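Local coordinates for protein cellulase (Clostridium cellulovorans, PDB 6UI3) that is the family 5 (GH5_4) catalytic domain of a larger cellulase, a broad-specificity endoglucanase that probably cleaves internal linkages of cellulose and related plant polysaccharides, at residues V67-N72 / Y84-V88; T287-S292 / M335-F339. All coordinates share one frame; numbering follows the deposited sequence. Where two conformers were deposited one is given.

Interaction 1: residues V67-N72 / Y84-V88; sequences VRWDEN and YMARV
Tyr84 reaches from helix 82-96 into the loop 67-72 and meets four of its residues at once. Its OH donates a hydrogen bond of 2.8 Å to Arg68 O, arriving in the carbonyl plane. The Asn72 amide lies flat over one face of the Tyr84 ring, with the planes only 6° apart. Asn72 ND2 sits 3.4 Å above that ring, over its centre. The polar hydroxyl thus has a partner in the loop. The amide covers one face of the ring, and Val88 CG2, from the next turn of the same helix, lies more loosely off the other.

At its edge, Tyr84 points toward the face of Trp69 in an offset T-shaped pair. The centroid of the Tyr84 ring is 5.8 Å from that of the Trp69 six-membered ring, and the planes stand at 88°. Val67 CG1 lies over one Trp69 face and is 3.7 Å from Tyr84 OH. Two more helix side chains reach the far end of the indole. Met85 SD is 3.9 Å from Trp69 CZ3, an oblique Met-aromatic contact. Val88 CG2 is 3.8 Å from Trp69 CH2 and also meets Val67, tip to tip.

Tyr84 gets there because its CG is anti to the backbone N (chi1 -169°), which carries the ring across to the loop. The loop is shaped by a type I turn from Trp69 to Asn72, closed by Asn72 N to Trp69 O at 3.0 Å. Trp69 NE1 bonds to Asn105 O, which helps fix the indole.

Residues 67-72 belong to the beta-alpha connection between strand 62-65 and helix 82-96 of the TIM barrel. The contact holds this loop against that helix. Helix 120-137 adds Ile134 beside Trp69 and His137 beside Met85.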
loop_
_atom_site.group_PDB
_atom_site.type_symbol
_atom_site.label_atom_id
_atom_site.label_comp_id
_atom_site.label_asym_id
_atom_site.label_seq_id
_atom_site.Cartn_x
_atom_site.Cartn_y
_atom_site.Cartn_z
ATOM N N VAL A 67 6.296 -6.349 1.674
ATOM C CA VAL A 67 7.074 -7.561 1.928
ATOM C C VAL A 67 7.412 -8.263 0.616
ATOM O O VAL A 67 6.512 -8.651 -0.141
ATOM C CB VAL A 67 6.366 -8.562 2.859
ATOM C CG1 VAL A 67 7.266 -9.779 3.118
ATOM C CG2 VAL A 67 5.951 -7.910 4.165
ATOM N N ARG A 68 8.711 -8.440 0.356
ATOM C CA ARG A 68 9.219 -9.328 -0.689
ATOM C C ARG A 68 9.413 -10.701 -0.056
ATOM O O ARG A 68 10.044 -10.800 0.995
ATOM C CB ARG A 68 10.557 -8.798 -1.210
ATOM C CG ARG A 68 11.185 -9.649 -2.306
ATOM C CD ARG A 68 12.596 -9.192 -2.666
ATOM N NE ARG A 68 12.710 -7.766 -2.967
ATOM C CZ ARG A 68 13.100 -7.234 -4.123
ATOM N NH1 ARG A 68 13.384 -7.983 -5.173
ATOM N NH2 ARG A 68 13.202 -5.923 -4.213
ATOM N N TRP A 69 8.874 -11.753 -0.681
ATOM C CA TRP A 69 8.906 -13.088 -0.094
ATOM C C TRP A 69 9.878 -14.052 -0.752
ATOM O O TRP A 69 10.279 -15.036 -0.112
ATOM C CB TRP A 69 7.508 -13.716 -0.144
ATOM C CG TRP A 69 6.462 -12.933 0.589
ATOM C CD1 TRP A 69 5.670 -11.943 0.081
ATOM C CD2 TRP A 69 6.092 -13.071 1.975
ATOM N NE1 TRP A 69 4.822 -11.465 1.064
ATOM C CE2 TRP A 69 5.066 -12.137 2.232
ATOM C CE3 TRP A 69 6.541 -13.884 3.022
ATOM C CZ2 TRP A 69 4.471 -12.008 3.486
ATOM C CZ3 TRP A 69 5.954 -13.746 4.273
ATOM C CH2 TRP A 69 4.930 -12.821 4.490
ATOM N N ASP A 70 10.256 -13.811 -2.005
ATOM C CA ASP A 70 10.919 -14.833 -2.811
ATOM C C ASP A 70 12.432 -14.901 -2.638
ATOM O O ASP A 70 13.080 -15.664 -3.359
ATOM C CB ASP A 70 10.486 -14.772 -4.280
ATOM C CG ASP A 70 10.834 -13.483 -4.988
ATOM O OD1 ASP A 70 11.271 -12.517 -4.339
ATOM O OD2 ASP A 70 10.649 -13.449 -6.228
ATOM N N GLU A 71 13.003 -14.206 -1.660
ATOM C CA GLU A 71 14.358 -14.499 -1.202
ATOM C C GLU A 71 14.339 -15.388 0.028
ATOM O O GLU A 71 15.408 -15.733 0.548
ATOM C CB GLU A 71 15.146 -13.212 -0.925
ATOM C CG GLU A 71 15.229 -12.296 -2.149
ATOM C CD GLU A 71 16.040 -11.024 -1.947
ATOM O OE1 GLU A 71 16.014 -10.428 -0.875
ATOM O OE2 GLU A 71 16.709 -10.609 -2.908
ATOM N N ASN A 72 13.150 -15.794 0.484
ATOM C CA ASN A 72 12.989 -16.591 1.695
ATOM C C ASN A 72 12.201 -17.868 1.462
ATOM O O ASN A 72 11.545 -18.389 2.381
ATOM C CB ASN A 72 12.395 -15.749 2.813
ATOM C CG ASN A 72 13.412 -14.856 3.412
ATOM O OD1 ASN A 72 14.161 -15.269 4.294
ATOM N ND2 ASN A 72 13.501 -13.632 2.911
ATOM N N TYR A 84 11.166 -16.090 8.592
ATOM C CA TYR A 84 10.825 -14.858 7.891
ATOM C C TYR A 84 9.358 -14.504 8.102
ATOM O O TYR A 84 9.025 -13.341 8.362
ATOM C CB TYR A 84 11.126 -14.993 6.400
ATOM C CG TYR A 84 11.052 -13.688 5.647
ATOM C CD1 TYR A 84 11.984 -12.690 5.887
ATOM C CD2 TYR A 84 10.066 -13.455 4.690
ATOM C CE1 TYR A 84 11.952 -11.483 5.191
ATOM C CE2 TYR A 84 10.029 -12.257 3.986
ATOM C CZ TYR A 84 10.980 -11.287 4.241
ATOM O OH TYR A 84 10.976 -10.083 3.571
ATOM N N MET A 85 8.475 -15.501 8.000
ATOM C CA MET A 85 7.070 -15.290 8.337
ATOM C C MET A 85 6.942 -14.709 9.738
ATOM O O MET A 85 6.132 -13.803 9.971
ATOM C CB MET A 85 6.306 -16.610 8.218
ATOM C CG MET A 85 4.804 -16.479 8.403
ATOM S SD MET A 85 3.939 -15.685 7.029
ATOM C CE MET A 85 3.924 -17.017 5.825
ATOM N N ALA A 86 7.752 -15.211 10.684
ATOM C CA ALA A 86 7.692 -14.731 12.063
ATOM C C ALA A 86 8.123 -13.275 12.161
ATOM O O ALA A 86 7.568 -12.518 12.960
ATOM C CB ALA A 86 8.549 -15.618 12.969
ATOM N N ARG A 87 9.117 -12.863 11.373
ATOM C CA ARG A 87 9.521 -11.460 11.396
ATOM C C ARG A 87 8.405 -10.563 10.878
ATOM O O ARG A 87 8.120 -9.511 11.457
ATOM C CB ARG A 87 10.806 -11.251 10.592
ATOM C CG ARG A 87 11.305 -9.809 10.575
ATOM C CD ARG A 87 11.606 -9.283 11.977
ATOM N NE ARG A 87 11.884 -7.853 11.939
ATOM C CZ ARG A 87 11.705 -7.017 12.955
ATOM N NH1 ARG A 87 11.285 -7.448 14.140
ATOM N NH2 ARG A 87 11.932 -5.720 12.760
ATOM N N VAL A 88 7.773 -10.948 9.774
ATOM C CA VAL A 88 6.645 -10.177 9.257
ATOM C C VAL A 88 5.570 -10.057 10.331
ATOM O O VAL A 88 5.028 -8.974 10.571
ATOM C CB VAL A 88 6.107 -10.805 7.955
ATOM C CG1 VAL A 88 4.854 -10.090 7.517
ATOM C CG2 VAL A 88 7.166 -10.775 6.853
#

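Interaction 2: residues T287-S292 / M335-F339; sequences TKFYVS and MKDGF
Two neighbouring helices of the outer layer of the TIM barrel, 280-296 and 329-339, pack together here, with Gly338 at their closest backbone approach. Their short segments run in broadly the same direction at a crossing angle of -37°. The axes come within 7.3 Å. Gly338 has no side chain to hold the backbones apart, and its CA is 4.0 Å from Ser292 CA. Ser292 CA also makes a CA-H...O contact of 3.3 Å with Gly338 O, the angle at the hydrogen being 145°.

Val291 fills the inner side of this crossing. With chi1 at 177°, its CG1 points opposite the backbone N and rests 3.6 Å from Met335 O. The same methyl also packs against the Phe339 backbone N and CB. One turn earlier, Thr287 CG2 touches Met335 CG at 3.6 Å, the two side chains meeting at a slant. Thr287 OG1 is used elsewhere, bonding to Arg283 O within its own helix.

On the outer side, the Lys288 side chain was deposited in two conformers. In the given one, CD lies 3.4 Å from Gly338 N, so its cover over the other helix is uncertain. In that conformer Lys288 NZ is 5.4 Å from Asp337 OD2, too far for a salt bridge. Asp337 OD1 bonds to Gln333 NE2.

Below the helix pair lies the barrel wall. Thr287 and Met335 both touch Trp303 of strand 301-305, the strand that links the two helices in sequence. Met335 and Phe339 also reach Ile25 of strand 25-29, where the barrel closes.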
loop_
_atom_site.group_PDB
_atom_site.type_symbol
_atom_site.label_atom_id
_atom_site.label_comp_id
_atom_site.label_asym_id
_atom_site.label_seq_id
_atom_site.Cartn_x
_atom_site.Cartn_y
_atom_site.Cartn_z
ATOM N N THR A 287 0.110 18.440 0.114
ATOM C CA THR A 287 -0.338 17.367 0.996
ATOM C C THR A 287 -1.705 17.682 1.573
ATOM O O THR A 287 -2.589 16.814 1.611
ATOM C CB THR A 287 0.711 17.123 2.080
ATOM O OG1 THR A 287 1.948 16.730 1.475
ATOM C CG2 THR A 287 0.280 16.048 3.044
ATOM N N LYS A 288 -1.913 18.928 1.982
ATOM C CA LYS A 288 -3.224 19.349 2.467
ATOM C C LYS A 288 -4.283 19.166 1.383
ATOM O O LYS A 288 -5.345 18.583 1.616
ATOM C CB LYS A 288 -3.140 20.815 2.904
ATOM C CG LYS A 288 -4.471 21.472 3.220
ATOM C CD LYS A 288 -5.090 20.902 4.468
ATOM C CE LYS A 288 -6.499 21.452 4.695
ATOM N NZ LYS A 288 -6.550 22.927 4.853
ATOM N N PHE A 289 -3.999 19.670 0.179
ATOM C CA PHE A 289 -4.957 19.561 -0.915
ATOM C C PHE A 289 -5.253 18.106 -1.241
ATOM O O PHE A 289 -6.409 17.715 -1.436
ATOM C CB PHE A 289 -4.424 20.269 -2.166
ATOM C CG PHE A 289 -5.393 20.261 -3.296
ATOM C CD1 PHE A 289 -6.324 21.264 -3.423
ATOM C CD2 PHE A 289 -5.426 19.220 -4.197
ATOM C CE1 PHE A 289 -7.261 21.244 -4.446
ATOM C CE2 PHE A 289 -6.340 19.205 -5.231
ATOM C CZ PHE A 289 -7.256 20.200 -5.349
ATOM N N TYR A 290 -4.200 17.300 -1.352
ATOM C CA TYR A 290 -4.333 15.900 -1.738
ATOM C C TYR A 290 -5.193 15.143 -0.741
ATOM O O TYR A 290 -6.165 14.477 -1.115
ATOM C CB TYR A 290 -2.929 15.288 -1.826
ATOM C CG TYR A 290 -2.847 13.937 -2.482
ATOM C CD1 TYR A 290 -3.355 12.798 -1.859
ATOM C CD2 TYR A 290 -2.247 13.793 -3.716
ATOM C CE1 TYR A 290 -3.282 11.556 -2.464
ATOM C CE2 TYR A 290 -2.172 12.546 -4.328
ATOM C CZ TYR A 290 -2.683 11.429 -3.685
ATOM O OH TYR A 290 -2.615 10.166 -4.258
ATOM N N VAL A 291 -4.853 15.232 0.543
ATOM C CA VAL A 291 -5.602 14.482 1.541
ATOM C C VAL A 291 -7.026 15.010 1.649
ATOM O O VAL A 291 -7.970 14.233 1.830
ATOM C CB VAL A 291 -4.861 14.436 2.889
ATOM C CG1 VAL A 291 -5.690 13.724 3.945
ATOM C CG2 VAL A 291 -3.526 13.728 2.716
ATOM N N SER A 292 -7.222 16.331 1.566
ATOM C CA SER A 292 -8.581 16.860 1.603
ATOM C C SER A 292 -9.425 16.297 0.467
ATOM O O SER A 292 -10.585 15.907 0.671
ATOM C CB SER A 292 -8.556 18.381 1.529
ATOM O OG SER A 292 -9.877 18.885 1.432
ATOM N N MET A 335 -1.444 16.493 6.579
ATOM C CA MET A 335 -2.315 15.332 6.452
ATOM C C MET A 335 -3.486 15.430 7.414
ATOM O O MET A 335 -4.636 15.186 7.031
ATOM C CB MET A 335 -1.521 14.045 6.708
ATOM C CG MET A 335 -0.435 13.756 5.675
ATOM S SD MET A 335 0.460 12.190 5.862
ATOM C CE MET A 335 2.061 12.676 5.281
ATOM N N LYS A 336 -3.215 15.811 8.665
ATOM C CA LYS A 336 -4.287 15.968 9.637
ATOM C C LYS A 336 -5.258 17.050 9.206
ATOM O O LYS A 336 -6.481 16.887 9.322
ATOM C CB LYS A 336 -3.719 16.325 11.009
ATOM C CG LYS A 336 -2.958 15.214 11.638
ATOM C CD LYS A 336 -2.352 15.708 12.926
ATOM C CE LYS A 336 -1.620 14.605 13.614
ATOM N NZ LYS A 336 -0.958 15.117 14.843
ATOM N N ASP A 337 -4.736 18.172 8.716
ATOM C CA ASP A 337 -5.606 19.270 8.329
ATOM C C ASP A 337 -6.447 18.900 7.115
ATOM O O ASP A 337 -7.598 19.336 7.006
ATOM C CB ASP A 337 -4.782 20.524 8.032
ATOM C CG ASP A 337 -4.144 21.131 9.270
ATOM O OD1 ASP A 337 -4.504 20.764 10.409
ATOM O OD2 ASP A 337 -3.268 22.005 9.097
ATOM N N GLY A 338 -5.909 18.085 6.208
ATOM C CA GLY A 338 -6.696 17.641 5.074
ATOM C C GLY A 338 -7.753 16.629 5.456
ATOM O O GLY A 338 -8.841 16.611 4.874
ATOM N N PHE A 339 -7.445 15.774 6.438
ATOM C CA PHE A 339 -8.360 14.721 6.857
ATOM C C PHE A 339 -9.507 15.257 7.709
ATOM O O PHE A 339 -10.647 14.824 7.554
ATOM C CB PHE A 339 -7.594 13.643 7.631
ATOM C CG PHE A 339 -8.457 12.507 8.058
ATOM C CD1 PHE A 339 -8.855 11.542 7.149
ATOM C CD2 PHE A 339 -8.928 12.416 9.358
ATOM C CE1 PHE A 339 -9.655 10.509 7.516
ATOM C CE2 PHE A 339 -9.757 11.367 9.741
ATOM C CZ PHE A 339 -10.145 10.423 8.808
#

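The two interactions lie on opposite sides of the chain's centre, with centres 33 Å apart and nearest atoms about 20 Å apart. They share no helix or strand. Interaction 1 joins a loop to the next helix along the chain; interaction 2 joins two helices separated by a barrel strand. Both are partly buried and similar in size, and exposed residues take part only in interaction 2. Their chemistry differs. The loop contact relies on aromatic rings, a stacked amide and a tyrosine hydrogen bond. The helix contact relies on a glycine, aliphatic side-chain atoms and close backbone packing, without hydrogen bonds between its segments.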